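PDB 3CPI: Rab GDP-dissociation inhibitor from Saccharomyces cerevisiae, which keeps Rab GTPases such as Sec4 in their GDP-bound state by inhibiting GDP release, and extracts GDP-bound Ypt7 from vacuolar membranes. Local coordinates for residues Phe88-Gly93 against Ser230-Pro235; Tyr107-Gln112 against Tyr234-Leu239. All coordinates share one frame; numbering follows the deposited sequence.

Interaction 1: Phe88-Gly93 against Ser230-Pro235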
loop_
_atom_site.group_PDB
_atom_site.type_symbol
_atom_site.label_atom_id
_atom_site.label_comp_id
_atom_site.label_asym_id
_atom_site.label_seq_id
_atom_site.Cartn_x
_atom_site.Cartn_y
_atom_site.Cartn_z
ATOM N N PHE A 88 -3.297 -3.078 0.728
ATOM C CA PHE A 88 -3.260 -4.530 0.725
ATOM C C PHE A 88 -1.867 -5.091 0.402
ATOM O O PHE A 88 -1.059 -4.451 -0.280
ATOM C CB PHE A 88 -4.280 -5.082 -0.283
ATOM C CG PHE A 88 -5.718 -4.797 0.075
ATOM C CD1 PHE A 88 -6.625 -4.421 -0.907
ATOM C CD2 PHE A 88 -6.166 -4.910 1.393
ATOM C CE1 PHE A 88 -7.963 -4.168 -0.587
ATOM C CE2 PHE A 88 -7.492 -4.643 1.721
ATOM C CZ PHE A 88 -8.392 -4.279 0.730
ATOM N N LEU A 89 -1.625 -6.312 0.869
ATOM C CA LEU A 89 -0.341 -6.977 0.734
ATOM C C LEU A 89 -0.462 -8.067 -0.318
ATOM O O LEU A 89 -1.349 -8.917 -0.228
ATOM C CB LEU A 89 0.071 -7.573 2.087
ATOM C CG LEU A 89 1.343 -8.423 2.198
ATOM C CD1 LEU A 89 2.593 -7.628 1.832
ATOM C CD2 LEU A 89 1.493 -9.062 3.595
ATOM N N MET A 90 0.411 -8.025 -1.321
ATOM C CA MET A 90 0.499 -9.075 -2.336
ATOM C C MET A 90 1.080 -10.321 -1.661
ATOM O O MET A 90 2.239 -10.322 -1.241
ATOM C CB MET A 90 1.382 -8.602 -3.497
ATOM C CG MET A 90 1.669 -9.617 -4.608
ATOM S SD MET A 90 0.314 -9.982 -5.747
ATOM C CE MET A 90 -0.118 -8.372 -6.390
ATOM N N ALA A 91 0.266 -11.366 -1.544
ATOM C CA ALA A 91 0.628 -12.555 -0.767
ATOM C C ALA A 91 2.036 -13.102 -1.018
ATOM O O ALA A 91 2.747 -13.394 -0.066
ATOM C CB ALA A 91 -0.429 -13.660 -0.932
ATOM N N ASN A 92 2.445 -13.239 -2.278
ATOM C CA ASN A 92 3.776 -13.782 -2.579
ATOM C C ASN A 92 4.827 -12.713 -2.898
ATOM O O ASN A 92 5.950 -13.034 -3.289
ATOM C CB ASN A 92 3.714 -14.804 -3.721
ATOM C CG ASN A 92 3.062 -16.128 -3.315
ATOM O OD1 ASN A 92 3.115 -17.097 -4.072
ATOM N ND2 ASN A 92 2.451 -16.175 -2.133
ATOM N N GLY A 93 4.472 -11.444 -2.735
ATOM C CA GLY A 93 5.405 -10.364 -3.051
ATOM C C GLY A 93 6.592 -10.244 -2.105
ATOM O O GLY A 93 6.669 -10.926 -1.067
ATOM N N SER A 230 -8.126 -14.216 -3.533
ATOM C CA SER A 230 -7.508 -13.052 -4.163
ATOM C C SER A 230 -6.008 -13.089 -3.861
ATOM O O SER A 230 -5.565 -13.911 -3.054
ATOM C CB SER A 230 -8.148 -11.747 -3.661
ATOM O OG SER A 230 -7.512 -11.284 -2.485
ATOM N N PRO A 231 -5.218 -12.212 -4.510
ATOM C CA PRO A 231 -3.791 -12.205 -4.210
ATOM C C PRO A 231 -3.424 -11.374 -2.978
ATOM O O PRO A 231 -2.257 -11.316 -2.620
ATOM C CB PRO A 231 -3.186 -11.574 -5.467
ATOM C CG PRO A 231 -4.249 -10.661 -5.981
ATOM C CD PRO A 231 -5.574 -11.210 -5.538
ATOM N N TYR A 232 -4.418 -10.767 -2.327
ATOM C CA TYR A 232 -4.183 -9.717 -1.338
ATOM C C TYR A 232 -4.425 -10.152 0.089
ATOM O O TYR A 232 -5.390 -10.870 0.370
ATOM C CB TYR A 232 -5.057 -8.495 -1.636
ATOM C CG TYR A 232 -4.802 -7.917 -3.000
ATOM C CD1 TYR A 232 -3.568 -7.341 -3.301
ATOM C CD2 TYR A 232 -5.784 -7.960 -4.000
ATOM C CE1 TYR A 232 -3.310 -6.825 -4.547
ATOM C CE2 TYR A 232 -5.535 -7.432 -5.260
ATOM C CZ TYR A 232 -4.287 -6.874 -5.522
ATOM O OH TYR A 232 -3.998 -6.348 -6.742
ATOM N N LEU A 233 -3.556 -9.676 0.981
ATOM C CA LEU A 233 -3.687 -9.897 2.416
ATOM C C LEU A 233 -3.896 -8.586 3.186
ATOM O O LEU A 233 -3.497 -7.502 2.741
ATOM C CB LEU A 233 -2.465 -10.652 2.957
ATOM C CG LEU A 233 -2.171 -12.052 2.393
ATOM C CD1 LEU A 233 -0.757 -12.477 2.743
ATOM C CD2 LEU A 233 -3.169 -13.090 2.904
ATOM N N TYR A 234 -4.525 -8.701 4.350
ATOM C CA TYR A 234 -4.787 -7.568 5.210
ATOM C C TYR A 234 -4.794 -8.059 6.660
ATOM O O TYR A 234 -5.372 -9.117 6.946
ATOM C CB TYR A 234 -6.118 -6.929 4.835
ATOM C CG TYR A 234 -6.398 -5.613 5.527
ATOM C CD1 TYR A 234 -5.693 -4.458 5.188
ATOM C CD2 TYR A 234 -7.384 -5.522 6.509
ATOM C CE1 TYR A 234 -5.960 -3.237 5.821
ATOM C CE2 TYR A 234 -7.660 -4.317 7.144
ATOM C CZ TYR A 234 -6.944 -3.178 6.797
ATOM O OH TYR A 234 -7.226 -1.986 7.422
ATOM N N PRO A 235 -4.130 -7.316 7.573
ATOM C CA PRO A 235 -3.990 -7.805 8.945
ATOM C C PRO A 235 -5.300 -7.751 9.705
ATOM O O PRO A 235 -6.105 -6.843 9.499
ATOM C CB PRO A 235 -2.982 -6.830 9.582
ATOM C CG PRO A 235 -2.407 -6.037 8.463
ATOM C CD PRO A 235 -3.465 -6.013 7.398
#

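Interaction 2: Tyr107-Gln112 against Tyr234-Leu239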
loop_
_atom_site.group_PDB
_atom_site.type_symbol
_atom_site.label_atom_id
_atom_site.label_comp_id
_atom_site.label_asym_id
_atom_site.label_seq_id
_atom_site.Cartn_x
_atom_site.Cartn_y
_atom_site.Cartn_z
ATOM N N TYR A 107 3.376 -11.167 15.665
ATOM C CA TYR A 107 2.361 -10.344 16.333
ATOM C C TYR A 107 1.181 -9.998 15.433
ATOM O O TYR A 107 0.072 -9.725 15.909
ATOM C CB TYR A 107 2.986 -9.050 16.855
ATOM C CG TYR A 107 4.298 -9.264 17.557
ATOM C CD1 TYR A 107 5.481 -8.755 17.027
ATOM C CD2 TYR A 107 4.365 -9.998 18.742
ATOM C CE1 TYR A 107 6.699 -8.957 17.665
ATOM C CE2 TYR A 107 5.571 -10.207 19.386
ATOM C CZ TYR A 107 6.732 -9.686 18.843
ATOM O OH TYR A 107 7.926 -9.895 19.474
ATOM N N VAL A 108 1.437 -10.004 14.131
ATOM C CA VAL A 108 0.484 -9.522 13.139
ATOM C C VAL A 108 -0.044 -10.705 12.349
ATOM O O VAL A 108 0.728 -11.527 11.852
ATOM C CB VAL A 108 1.142 -8.488 12.182
ATOM C CG1 VAL A 108 0.117 -7.925 11.202
ATOM C CG2 VAL A 108 1.806 -7.360 12.976
ATOM N N ASP A 109 -1.364 -10.780 12.245
ATOM C CA ASP A 109 -2.019 -11.890 11.568
ATOM C C ASP A 109 -2.685 -11.439 10.272
ATOM O O ASP A 109 -3.754 -10.827 10.287
ATOM C CB ASP A 109 -3.042 -12.549 12.500
ATOM C CG ASP A 109 -3.518 -13.888 11.989
ATOM O OD1 ASP A 109 -4.610 -14.318 12.409
ATOM O OD2 ASP A 109 -2.809 -14.511 11.171
ATOM N N PHE A 110 -2.036 -11.749 9.154
ATOM C CA PHE A 110 -2.543 -11.372 7.839
ATOM C C PHE A 110 -3.605 -12.347 7.370
ATOM O O PHE A 110 -3.357 -13.552 7.281
ATOM C CB PHE A 110 -1.405 -11.266 6.822
ATOM C CG PHE A 110 -0.597 -10.003 6.954
ATOM C CD1 PHE A 110 -1.001 -8.835 6.308
ATOM C CD2 PHE A 110 0.556 -9.976 7.732
ATOM C CE1 PHE A 110 -0.266 -7.663 6.429
ATOM C CE2 PHE A 110 1.306 -8.804 7.865
ATOM C CZ PHE A 110 0.895 -7.644 7.217
ATOM N N LYS A 111 -4.792 -11.817 7.092
ATOM C CA LYS A 111 -5.893 -12.620 6.578
ATOM C C LYS A 111 -6.204 -12.241 5.128
ATOM O O LYS A 111 -6.121 -11.065 4.742
ATOM C CB LYS A 111 -7.147 -12.487 7.461
ATOM C CG LYS A 111 -8.375 -13.255 6.921
ATOM C CD LYS A 111 -9.677 -12.841 7.602
ATOM C CE LYS A 111 -10.879 -13.492 6.948
ATOM N NZ LYS A 111 -11.226 -12.855 5.633
ATOM N N GLN A 112 -6.549 -13.264 4.347
ATOM C CA GLN A 112 -6.962 -13.131 2.960
ATOM C C GLN A 112 -8.054 -12.093 2.741
ATOM O O GLN A 112 -9.030 -12.033 3.482
ATOM C CB GLN A 112 -7.463 -14.479 2.433
ATOM C CG GLN A 112 -6.612 -15.093 1.339
ATOM C CD GLN A 112 -7.443 -15.860 0.298
ATOM O OE1 GLN A 112 -7.134 -15.834 -0.900
ATOM N NE2 GLN A 112 -8.491 -16.545 0.753
ATOM N N TYR A 234 -4.525 -8.701 4.350
ATOM C CA TYR A 234 -4.787 -7.568 5.210
ATOM C C TYR A 234 -4.794 -8.059 6.660
ATOM O O TYR A 234 -5.372 -9.117 6.946
ATOM C CB TYR A 234 -6.118 -6.929 4.835
ATOM C CG TYR A 234 -6.398 -5.613 5.527
ATOM C CD1 TYR A 234 -5.693 -4.458 5.188
ATOM C CD2 TYR A 234 -7.384 -5.522 6.509
ATOM C CE1 TYR A 234 -5.960 -3.237 5.821
ATOM C CE2 TYR A 234 -7.660 -4.317 7.144
ATOM C CZ TYR A 234 -6.944 -3.178 6.797
ATOM O OH TYR A 234 -7.226 -1.986 7.422
ATOM N N PRO A 235 -4.130 -7.316 7.573
ATOM C CA PRO A 235 -3.990 -7.805 8.945
ATOM C C PRO A 235 -5.300 -7.751 9.705
ATOM O O PRO A 235 -6.105 -6.843 9.499
ATOM C CB PRO A 235 -2.982 -6.830 9.582
ATOM C CG PRO A 235 -2.407 -6.037 8.463
ATOM C CD PRO A 235 -3.465 -6.013 7.398
ATOM N N MET A 236 -5.517 -8.731 10.571
ATOM C CA MET A 236 -6.618 -8.661 11.520
ATOM C C MET A 236 -6.418 -7.420 12.385
ATOM O O MET A 236 -5.300 -7.153 12.829
ATOM C CB MET A 236 -6.660 -9.924 12.384
ATOM C CG MET A 236 -7.097 -11.180 11.631
ATOM S SD MET A 236 -8.743 -11.059 10.857
ATOM C CE MET A 236 -9.786 -10.849 12.298
ATOM N N TYR A 237 -7.495 -6.663 12.598
ATOM C CA TYR A 237 -7.461 -5.373 13.316
ATOM C C TYR A 237 -6.825 -4.235 12.489
ATOM O O TYR A 237 -6.742 -3.087 12.955
ATOM C CB TYR A 237 -6.782 -5.491 14.698
ATOM C CG TYR A 237 -7.345 -6.572 15.611
ATOM C CD1 TYR A 237 -8.541 -6.376 16.308
ATOM C CD2 TYR A 237 -6.672 -7.779 15.791
ATOM C CE1 TYR A 237 -9.059 -7.366 17.151
ATOM C CE2 TYR A 237 -7.179 -8.774 16.631
ATOM C CZ TYR A 237 -8.373 -8.558 17.305
ATOM O OH TYR A 237 -8.874 -9.536 18.137
ATOM N N GLY A 238 -6.385 -4.554 11.267
ATOM C CA GLY A 238 -5.881 -3.544 10.337
ATOM C C GLY A 238 -4.419 -3.189 10.520
ATOM O O GLY A 238 -3.727 -3.778 11.351
ATOM N N LEU A 239 -3.963 -2.202 9.753
ATOM C CA LEU A 239 -2.536 -1.886 9.635
ATOM C C LEU A 239 -1.919 -1.263 10.886
ATOM O O LEU A 239 -0.701 -1.166 10.985
ATOM C CB LEU A 239 -2.268 -0.999 8.405
ATOM C CG LEU A 239 -2.597 -1.536 6.996
ATOM C CD1 LEU A 239 -2.397 -0.449 5.946
ATOM C CD2 LEU A 239 -1.792 -2.780 6.639
HETATM O O HOH W 1 -3.008 -8.720 13.229
#

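Interaction 1: Phe88-Gly93 against Ser230-Pro235
Phe88 turns the edge of its ring to the face of Tyr234, an offset edge-to-face pair with planes at 87° and centroids 5.8 Å apart. Phe88 CD2 and CE2 do the touching, each 3.9 Å from Tyr234 CD1. The Tyr234 ring gets there because its CG stands anti to the backbone N (chi1 -171°), while its hydroxyl is held by Asp83. Phe88 also lays its CB against CB of Tyr232, the two side chains crossing at about a right angle. On the face of the sheet that carries Tyr232, Met90 curls back through chi2 and chi3 (74° and 56°), bringing SD to CB of Pro231 and CE to within 4.0 Å of Tyr232 CE1. The other face carries Leu89 and Leu233, whose CB atoms meet, and Leu233 CD1 reaches on to Ala91 CB at 3.9 Å. Between the two layers the backbones are tied at Leu89 and Leu233 by reciprocal N-H...O bonds, and Ala91 N gives a nearly straight bond of 2.7 Å to Pro231 O. Beside this ladder, Ser230 OG accepts from Tyr232 N, closing an ST turn. This is a short antiparallel ladder, with strand 89-90 added to strand 232-235 in the mixed sheet of the GDI fold.

Interaction 2: Tyr107-Gln112 against Tyr234-Leu239
Phe110 and Pro235 pair across an antiparallel ladder as a non-hydrogen-bonded pair, where strand 110-120 runs beside strand 232-235. Both segments fall in regions that interact with Ypt1. Three backbone bonds make the ladder: Lys111 and Tyr234 exchange N-H...O bonds, and Met236 N gives a nearly straight one of 2.8 Å to Asp109 O. The Lys111 N-H comes to Tyr234 O from above the carbonyl plane, 42° out of it. Lys111 O also accepts from His352 NE2.

The apolar contacts lie on two sides. On one, the Phe110 ring runs alongside the proline and points the same way, its CE1 3.4 Å from Pro235 CG, while Val108 CG1 touches Pro235 CB; Leu242 of helix 241-252 packs on both Val108 and Phe110. With Phe110 cut back to an alanine, the proline ring is likely to lose the flank that CE1 gives it, and Leu242 one of its packing partners. On the other side Met236 curls round so that SD comes to 3.8 Å from Lys111 CD.

A water bridges the backbones, accepting from Asp109 N and donating to Met236 O, 2.8 Å from each.

In the fold
Strand 232-235 is the piece common to both contacts, pairing antiparallel with strand 89-90 in interaction 1 and with strand 110-120 in interaction 2, so it sits between them in the mixed sheet. The centres are about 10 Å apart; Tyr234 takes part in both, and Pro235 lies in both ranges but makes contact in interaction 2 only. Along the chain, 88-93 comes first, then 107-112, and 230-239 returns to them after more than a hundred residues rich in helix. The contacts also touch directly: Leu89 CD2 packs on Phe110 CE1 at 3.6 Å, and Gln112 OE1 probably accepts from Ser230 N. The sheet thus brings Ypt1-interacting region 106-112 against the beginning of region 234-259, with interaction 1 more deeply buried.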